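Local coordinates for transglutaminase-like enzymes, putative cysteine protease (PDB 3ISR), which is a putative cysteine protease of the transglutaminase-like superfamily, whose substrate is not established, at residues Glu47-Glu58 / Ser67-Thr75; Pro115-Cys123 / Ala244-Ala252. All blocks are in the same frame, centred on the assembly; numbering follows the deposited sequence.

Interaction 1: Glu47-Glu58 / Ser67-Thr75; sequences ESLIVTPPIEIE and SRFVRLKAT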
# COMPACT_ATOMS: atom_id res chain seq x y z
N GLU B 47 29.23 29.43 -16.02
CA GLU B 47 29.18 28.21 -15.21
C GLU B 47 30.49 27.41 -15.26
O GLU B 47 31.22 27.47 -16.25
CB GLU B 47 27.99 27.30 -15.61
CG GLU B 47 28.13 26.64 -16.98
CD GLU B 47 26.95 25.74 -17.34
OE1 GLU B 47 25.98 25.65 -16.56
OE2 GLU B 47 27.00 25.12 -18.42
N SER B 48 30.75 26.66 -14.19
CA SER B 48 31.92 25.79 -14.10
C SER B 48 31.59 24.46 -13.38
O SER B 48 30.93 24.47 -12.33
CB SER B 48 33.07 26.53 -13.39
OG SER B 48 34.11 25.64 -13.02
N LEU B 49 32.04 23.34 -13.95
CA LEU B 49 31.84 22.01 -13.38
C LEU B 49 33.17 21.28 -13.17
O LEU B 49 33.89 21.02 -14.13
CB LEU B 49 30.92 21.17 -14.29
CG LEU B 49 30.59 19.75 -13.84
CD1 LEU B 49 29.56 19.78 -12.71
CD2 LEU B 49 30.06 18.96 -15.02
N ILE B 50 33.49 20.97 -11.91
CA ILE B 50 34.77 20.33 -11.56
C ILE B 50 34.56 18.99 -10.87
O ILE B 50 33.89 18.92 -9.84
CB ILE B 50 35.63 21.23 -10.61
CG1 ILE B 50 35.83 22.64 -11.18
CG2 ILE B 50 36.97 20.55 -10.27
CD1 ILE B 50 36.38 22.69 -12.62
N VAL B 51 35.16 17.94 -11.42
CA VAL B 51 35.15 16.61 -10.80
C VAL B 51 36.54 16.34 -10.16
O VAL B 51 37.57 16.52 -10.81
CB VAL B 51 34.77 15.50 -11.82
CG1 VAL B 51 34.74 14.13 -11.16
CG2 VAL B 51 33.38 15.80 -12.45
N THR B 52 36.55 15.92 -8.90
CA THR B 52 37.80 15.56 -8.21
C THR B 52 37.79 14.09 -7.82
O THR B 52 36.97 13.70 -7.00
CB THR B 52 37.99 16.40 -6.93
OG1 THR B 52 37.98 17.78 -7.26
CG2 THR B 52 39.33 16.04 -6.23
N PRO B 53 38.70 13.27 -8.38
CA PRO B 53 39.70 13.54 -9.42
C PRO B 53 39.00 13.67 -10.76
O PRO B 53 37.80 13.40 -10.84
CB PRO B 53 40.56 12.27 -9.39
CG PRO B 53 39.62 11.19 -8.99
CD PRO B 53 38.74 11.85 -7.96
N PRO B 54 39.72 14.10 -11.82
CA PRO B 54 38.97 14.28 -13.08
C PRO B 54 38.40 12.95 -13.57
O PRO B 54 39.13 11.99 -13.78
CB PRO B 54 40.03 14.81 -14.06
CG PRO B 54 41.23 15.18 -13.22
CD PRO B 54 41.16 14.37 -11.97
N ILE B 55 37.08 12.87 -13.68
CA ILE B 55 36.44 11.71 -14.31
C ILE B 55 35.71 12.21 -15.54
O ILE B 55 35.07 13.26 -15.49
CB ILE B 55 35.47 10.97 -13.35
CG1 ILE B 55 36.22 10.31 -12.20
CG2 ILE B 55 34.65 9.91 -14.11
CD1 ILE B 55 35.37 10.07 -10.98
N GLU B 56 35.83 11.46 -16.64
CA GLU B 56 35.15 11.74 -17.90
C GLU B 56 33.65 11.93 -17.63
O GLU B 56 33.03 11.13 -16.93
CB GLU B 56 35.39 10.57 -18.87
CG GLU B 56 34.67 10.66 -20.23
CD GLU B 56 35.01 9.49 -21.16
OE1 GLU B 56 36.21 9.22 -21.38
OE2 GLU B 56 34.08 8.84 -21.69
N ILE B 57 33.08 13.00 -18.18
CA ILE B 57 31.69 13.35 -17.90
C ILE B 57 30.98 13.82 -19.18
O ILE B 57 31.59 14.50 -20.00
CB ILE B 57 31.61 14.36 -16.71
CG1 ILE B 57 30.15 14.63 -16.31
CG2 ILE B 57 32.36 15.66 -17.02
CD1 ILE B 57 30.00 14.96 -14.84
N GLU B 58 29.72 13.42 -19.36
CA GLU B 58 28.94 13.80 -20.54
C GLU B 58 27.61 14.41 -20.14
O GLU B 58 26.91 13.89 -19.27
CB GLU B 58 28.70 12.57 -21.44
CG GLU B 58 28.01 12.89 -22.79
CD GLU B 58 27.20 11.73 -23.39
OE1 GLU B 58 27.22 10.60 -22.83
OE2 GLU B 58 26.55 11.94 -24.42
N SER B 67 15.66 19.52 -18.66
CA SER B 67 16.71 19.28 -17.65
C SER B 67 18.00 19.00 -18.37
O SER B 67 17.99 18.50 -19.51
CB SER B 67 16.37 18.07 -16.78
OG SER B 67 15.96 17.00 -17.58
N ARG B 68 19.11 19.31 -17.71
CA ARG B 68 20.44 19.06 -18.22
C ARG B 68 21.04 18.00 -17.33
O ARG B 68 21.34 18.27 -16.17
CB ARG B 68 21.30 20.32 -18.14
CG ARG B 68 20.77 21.45 -19.01
CD ARG B 68 21.51 22.75 -18.74
NE ARG B 68 22.92 22.66 -19.11
CZ ARG B 68 23.87 23.51 -18.71
NH1 ARG B 68 23.59 24.53 -17.91
NH2 ARG B 68 25.13 23.32 -19.12
N PHE B 69 21.20 16.81 -17.88
CA PHE B 69 21.78 15.71 -17.12
C PHE B 69 23.26 15.58 -17.41
O PHE B 69 23.70 15.92 -18.51
CB PHE B 69 21.07 14.40 -17.48
CG PHE B 69 19.61 14.37 -17.08
CD1 PHE B 69 19.25 14.30 -15.74
CD2 PHE B 69 18.61 14.38 -18.05
CE1 PHE B 69 17.90 14.25 -15.34
CE2 PHE B 69 17.25 14.32 -17.69
CZ PHE B 69 16.89 14.26 -16.32
N VAL B 70 24.04 15.12 -16.44
CA VAL B 70 25.44 14.78 -16.69
C VAL B 70 25.71 13.40 -16.14
O VAL B 70 25.23 13.05 -15.06
CB VAL B 70 26.47 15.80 -16.09
CG1 VAL B 70 26.38 17.16 -16.80
CG2 VAL B 70 26.26 15.96 -14.61
N ARG B 71 26.46 12.60 -16.88
CA ARG B 71 26.73 11.25 -16.42
C ARG B 71 28.19 10.87 -16.48
O ARG B 71 28.94 11.34 -17.35
CB ARG B 71 25.88 10.22 -17.18
CG ARG B 71 26.01 10.30 -18.67
CD ARG B 71 25.23 9.17 -19.37
NE ARG B 71 25.13 9.46 -20.79
CZ ARG B 71 24.36 8.81 -21.65
NH1 ARG B 71 24.35 9.16 -22.92
NH2 ARG B 71 23.60 7.80 -21.23
N LEU B 72 28.58 10.02 -15.53
CA LEU B 72 29.94 9.53 -15.40
C LEU B 72 29.89 8.17 -14.76
O LEU B 72 28.88 7.81 -14.12
CB LEU B 72 30.77 10.48 -14.52
CG LEU B 72 30.36 10.77 -13.07
CD1 LEU B 72 30.70 9.62 -12.14
CD2 LEU B 72 31.10 12.04 -12.61
N LYS B 73 30.96 7.40 -14.91
CA LYS B 73 31.08 6.13 -14.21
C LYS B 73 32.27 6.17 -13.26
O LYS B 73 33.26 6.85 -13.52
CB LYS B 73 31.15 4.94 -15.19
CG LYS B 73 32.31 4.97 -16.19
CD LYS B 73 32.22 3.82 -17.19
CE LYS B 73 33.63 3.41 -17.66
NZ LYS B 73 33.65 2.64 -18.94
N ALA B 74 32.14 5.46 -12.14
CA ALA B 74 33.15 5.46 -11.10
C ALA B 74 33.51 4.02 -10.71
O ALA B 74 32.64 3.17 -10.63
CB ALA B 74 32.65 6.22 -9.88
N THR B 75 34.79 3.77 -10.48
CA THR B 75 35.24 2.41 -10.15
C THR B 75 35.05 2.08 -8.65
O THR B 75 34.97 2.97 -7.80
CB THR B 75 36.69 2.14 -10.66
OG1 THR B 75 37.39 1.29 -9.74
CG2 THR B 75 37.47 3.42 -10.81
O HOH W 1 32.86 8.54 -16.81

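Interaction 2: Pro115-Cys123 / Ala244-Ala252; sequences PFLFPSRYC and ATGRDAADA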
# COMPACT_ATOMS: atom_id res chain seq x y z
N PRO B 115 0.35 15.66 -21.15
CA PRO B 115 0.93 14.62 -20.29
C PRO B 115 0.86 14.95 -18.80
O PRO B 115 0.80 14.04 -17.97
CB PRO B 115 2.39 14.55 -20.77
CG PRO B 115 2.33 14.98 -22.18
CD PRO B 115 1.28 16.04 -22.24
N PHE B 116 0.80 16.24 -18.46
CA PHE B 116 0.84 16.66 -17.07
C PHE B 116 -0.53 16.59 -16.39
O PHE B 116 -0.69 17.00 -15.25
CB PHE B 116 1.51 18.03 -16.95
CG PHE B 116 2.93 18.01 -17.46
CD1 PHE B 116 3.94 17.44 -16.69
CD2 PHE B 116 3.24 18.50 -18.74
CE1 PHE B 116 5.26 17.39 -17.16
CE2 PHE B 116 4.57 18.45 -19.23
CZ PHE B 116 5.58 17.88 -18.43
N LEU B 117 -1.51 16.05 -17.10
CA LEU B 117 -2.80 15.71 -16.50
C LEU B 117 -2.81 14.28 -15.94
O LEU B 117 -3.74 13.89 -15.23
CB LEU B 117 -3.91 15.84 -17.57
CG LEU B 117 -4.30 17.27 -17.99
CD1 LEU B 117 -5.06 17.26 -19.34
CD2 LEU B 117 -5.14 17.93 -16.90
N PHE B 118 -1.81 13.48 -16.30
CA PHE B 118 -1.84 12.03 -16.02
C PHE B 118 -1.04 11.62 -14.80
O PHE B 118 -0.10 12.32 -14.41
CB PHE B 118 -1.42 11.24 -17.26
CG PHE B 118 -2.42 11.39 -18.38
CD1 PHE B 118 -3.60 10.68 -18.35
CD2 PHE B 118 -2.21 12.31 -19.38
CE1 PHE B 118 -4.57 10.84 -19.38
CE2 PHE B 118 -3.14 12.49 -20.40
CZ PHE B 118 -4.32 11.76 -20.41
N PRO B 119 -1.45 10.52 -14.15
CA PRO B 119 -0.71 10.06 -12.96
C PRO B 119 0.72 9.70 -13.35
O PRO B 119 0.98 9.29 -14.50
CB PRO B 119 -1.45 8.80 -12.53
CG PRO B 119 -2.74 8.73 -13.34
CD PRO B 119 -2.59 9.64 -14.51
N SER B 120 1.64 9.82 -12.39
CA SER B 120 3.02 9.42 -12.59
C SER B 120 3.48 8.58 -11.39
O SER B 120 2.69 8.36 -10.47
CB SER B 120 3.88 10.67 -12.75
OG SER B 120 3.76 11.51 -11.62
N ARG B 121 4.73 8.10 -11.39
CA ARG B 121 5.20 7.22 -10.30
C ARG B 121 4.86 7.71 -8.88
O ARG B 121 4.32 6.96 -8.06
CB ARG B 121 6.71 6.96 -10.42
CG ARG B 121 7.35 6.24 -9.20
CD ARG B 121 6.78 4.81 -8.90
NE ARG B 121 7.45 4.34 -7.69
CZ ARG B 121 7.02 4.54 -6.44
NH1 ARG B 121 5.87 5.17 -6.21
NH2 ARG B 121 7.75 4.11 -5.42
N TYR B 122 5.21 8.96 -8.58
CA TYR B 122 5.04 9.50 -7.23
C TYR B 122 3.79 10.35 -7.06
O TYR B 122 3.60 10.95 -6.01
CB TYR B 122 6.28 10.33 -6.87
CG TYR B 122 7.54 9.50 -6.97
CD1 TYR B 122 7.80 8.50 -6.03
CD2 TYR B 122 8.43 9.68 -8.02
CE1 TYR B 122 8.95 7.70 -6.14
CE2 TYR B 122 9.58 8.91 -8.14
CZ TYR B 122 9.83 7.92 -7.21
OH TYR B 122 10.97 7.18 -7.33
N CYS B 123 2.94 10.41 -8.10
CA CYS B 123 1.76 11.28 -8.06
C CYS B 123 0.57 10.48 -8.59
O CYS B 123 0.18 10.61 -9.77
CB CYS B 123 1.97 12.55 -8.90
SG CYS B 123 3.43 13.51 -8.48
N ALA B 244 15.29 21.81 -13.10
CA ALA B 244 14.47 21.01 -14.00
C ALA B 244 12.98 21.14 -13.74
O ALA B 244 12.55 21.57 -12.66
CB ALA B 244 14.88 19.53 -13.93
N THR B 245 12.21 20.74 -14.74
CA THR B 245 10.81 20.37 -14.56
C THR B 245 10.56 18.98 -15.16
O THR B 245 11.29 18.53 -16.06
CB THR B 245 9.84 21.43 -15.18
OG1 THR B 245 10.09 21.56 -16.59
CG2 THR B 245 10.07 22.80 -14.54
N GLY B 246 9.54 18.29 -14.68
CA GLY B 246 9.13 17.04 -15.30
C GLY B 246 7.86 16.57 -14.61
O GLY B 246 7.27 17.31 -13.84
N ARG B 247 7.46 15.34 -14.89
CA ARG B 247 6.22 14.83 -14.33
C ARG B 247 6.31 14.68 -12.81
O ARG B 247 5.35 14.98 -12.10
CB ARG B 247 5.86 13.50 -15.01
CG ARG B 247 5.59 13.66 -16.48
CD ARG B 247 5.37 12.31 -17.20
NE ARG B 247 4.16 11.65 -16.72
CZ ARG B 247 3.69 10.48 -17.17
NH1 ARG B 247 2.59 9.98 -16.64
NH2 ARG B 247 4.33 9.83 -18.14
N ASP B 248 7.46 14.24 -12.33
CA ASP B 248 7.72 14.10 -10.89
C ASP B 248 9.19 13.83 -10.74
O ASP B 248 9.93 13.95 -11.73
CB ASP B 248 6.85 13.00 -10.23
CG ASP B 248 7.05 11.61 -10.80
OD1 ASP B 248 8.09 11.30 -11.40
OD2 ASP B 248 6.12 10.77 -10.62
N ALA B 249 9.62 13.46 -9.54
CA ALA B 249 11.07 13.29 -9.25
C ALA B 249 11.74 12.19 -10.08
O ALA B 249 12.95 12.20 -10.23
CB ALA B 249 11.32 13.07 -7.77
N ALA B 250 10.97 11.26 -10.65
CA ALA B 250 11.58 10.23 -11.51
C ALA B 250 12.28 10.90 -12.70
O ALA B 250 13.23 10.34 -13.28
CB ALA B 250 10.52 9.23 -12.01
N ASP B 251 11.78 12.08 -13.09
CA ASP B 251 12.35 12.81 -14.23
C ASP B 251 13.33 13.90 -13.81
O ASP B 251 13.81 14.67 -14.66
CB ASP B 251 11.24 13.52 -15.00
CG ASP B 251 10.29 12.57 -15.68
OD1 ASP B 251 10.68 11.44 -16.07
OD2 ASP B 251 9.14 13.01 -15.89
N ALA B 252 13.60 14.02 -12.52
CA ALA B 252 14.44 15.13 -12.04
C ALA B 252 15.16 14.81 -10.74
O ALA B 252 15.22 15.66 -9.84
CB ALA B 252 13.58 16.39 -11.86
O HOH W 2 2.08 13.11 -15.74
O HOH W 3 6.84 8.68 -13.32

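Interaction 1: Glu47-Glu58 / Ser67-Thr75
Glu47 and Arg68 meet end-on from opposite directions: NH2 of Arg68 gives an almost straight bond to OE2 of Glu47 (2.7 Å, 175°) on its syn side, while NH1 of Arg68 reaches OE1 of Glu47 at 3.0 Å. Glutamate suits the place by its reach, extended beyond CG toward a long arginine, and the two flat groups are nearly coplanar (27° apart). Glu59 takes NE of the same arginine. Glu58 and Arg71 instead run side by side, and NE of Arg71 lies 3.1 Å from Glu58 OE1, above the carboxylate plane. Arg71 also donates through NH2 to the carbonyl of Leu109 in a second subunit.

Between the backbones, Glu58 and Arg71 form an antiparallel hydrogen-bonded pair, with Arg71 N to Glu58 O at 2.8 Å. Here strand 58-60 joins the edge of a four-stranded sheet in the N-terminal domain found in bacterial transglutaminase-like proteins. A water extends the link, bridging Glu56 O and Lys73 N.

Apolar side chains lie between strand 69-74 and the chain returning from strand 43-52, which belongs to a different sheet. Ile57 turns CG1 away from its own N (chi1 -174°), which carries CD1 to 3.8 Å from both Val70 CB and Leu72 CD2. Ile55 CG2 meets Leu72 CB at 3.9 Å.

Interaction 2: Pro115-Cys123 / Ala244-Ala252
Asp248 meets the turn Ser120-Cys123 through one carboxylate oxygen. Its OD2 accepts from Ser120 OG at 2.7 Å and, along a nearly straight line (172°), from Tyr122 N at 2.9 Å; the donors come from opposite faces of the carboxylate plane. Ser120 opens a type I turn, and its hydroxyl, one bond beyond CB, reaches Asp248 from beside the backbone (chi1 58°). Tyr122 brings CE2 to 4.0 Å from Ala250 CB, where the ring packs against the small methyl group.

Beside this, the edge of the Phe116 ring meets the backbone at Gly246 and Arg247, CE1 lying 3.7 Å from Gly246 C. Arg247 bends at chi3 (66°), and a water holding its NE also bonds to Pro115 O and Phe118 O; NH1 adds a weak bond to Pro119 O. Its NH2 pairs with Asp251 of the second subunit.

Farther out, the short Asp248 side chain lets OD1 accept from its own backbone at Ala250 N (3.0 Å), an Asx turn that fixes the carboxylate. The contact joins the loop before helix 129-136 to edge strand 240-246 of a four-stranded sheet, largely within the transglutaminase-like region. Arg193 of helix 181-194 binds Ser120 OG and Arg247 O, and strand 199-206 pairs with strand 240-246 alongside Phe116.

Overall arrangement
Interaction 1 closes before interaction 2 opens along the chain, and their centres lie 25 Å apart. The first belongs to the N-terminal beta domain, where 58-60 and 69-74 are neighbours in a four-stranded sheet and strand 43-52 is part of a six-stranded one; the second ties the loop ahead of helix 129-136 to the end of strand 240-246, an outer strand of a third sheet. The two meet directly: Phe69 CZ packs 3.5 Å from Asp251 O, and Ser67 CB lies equally near Ala244 CB. Ser67 and Phe69 thus touch the chain near the end of strand 240-246. Both contacts also touch the second subunit, so each lies partly at the interface between chains.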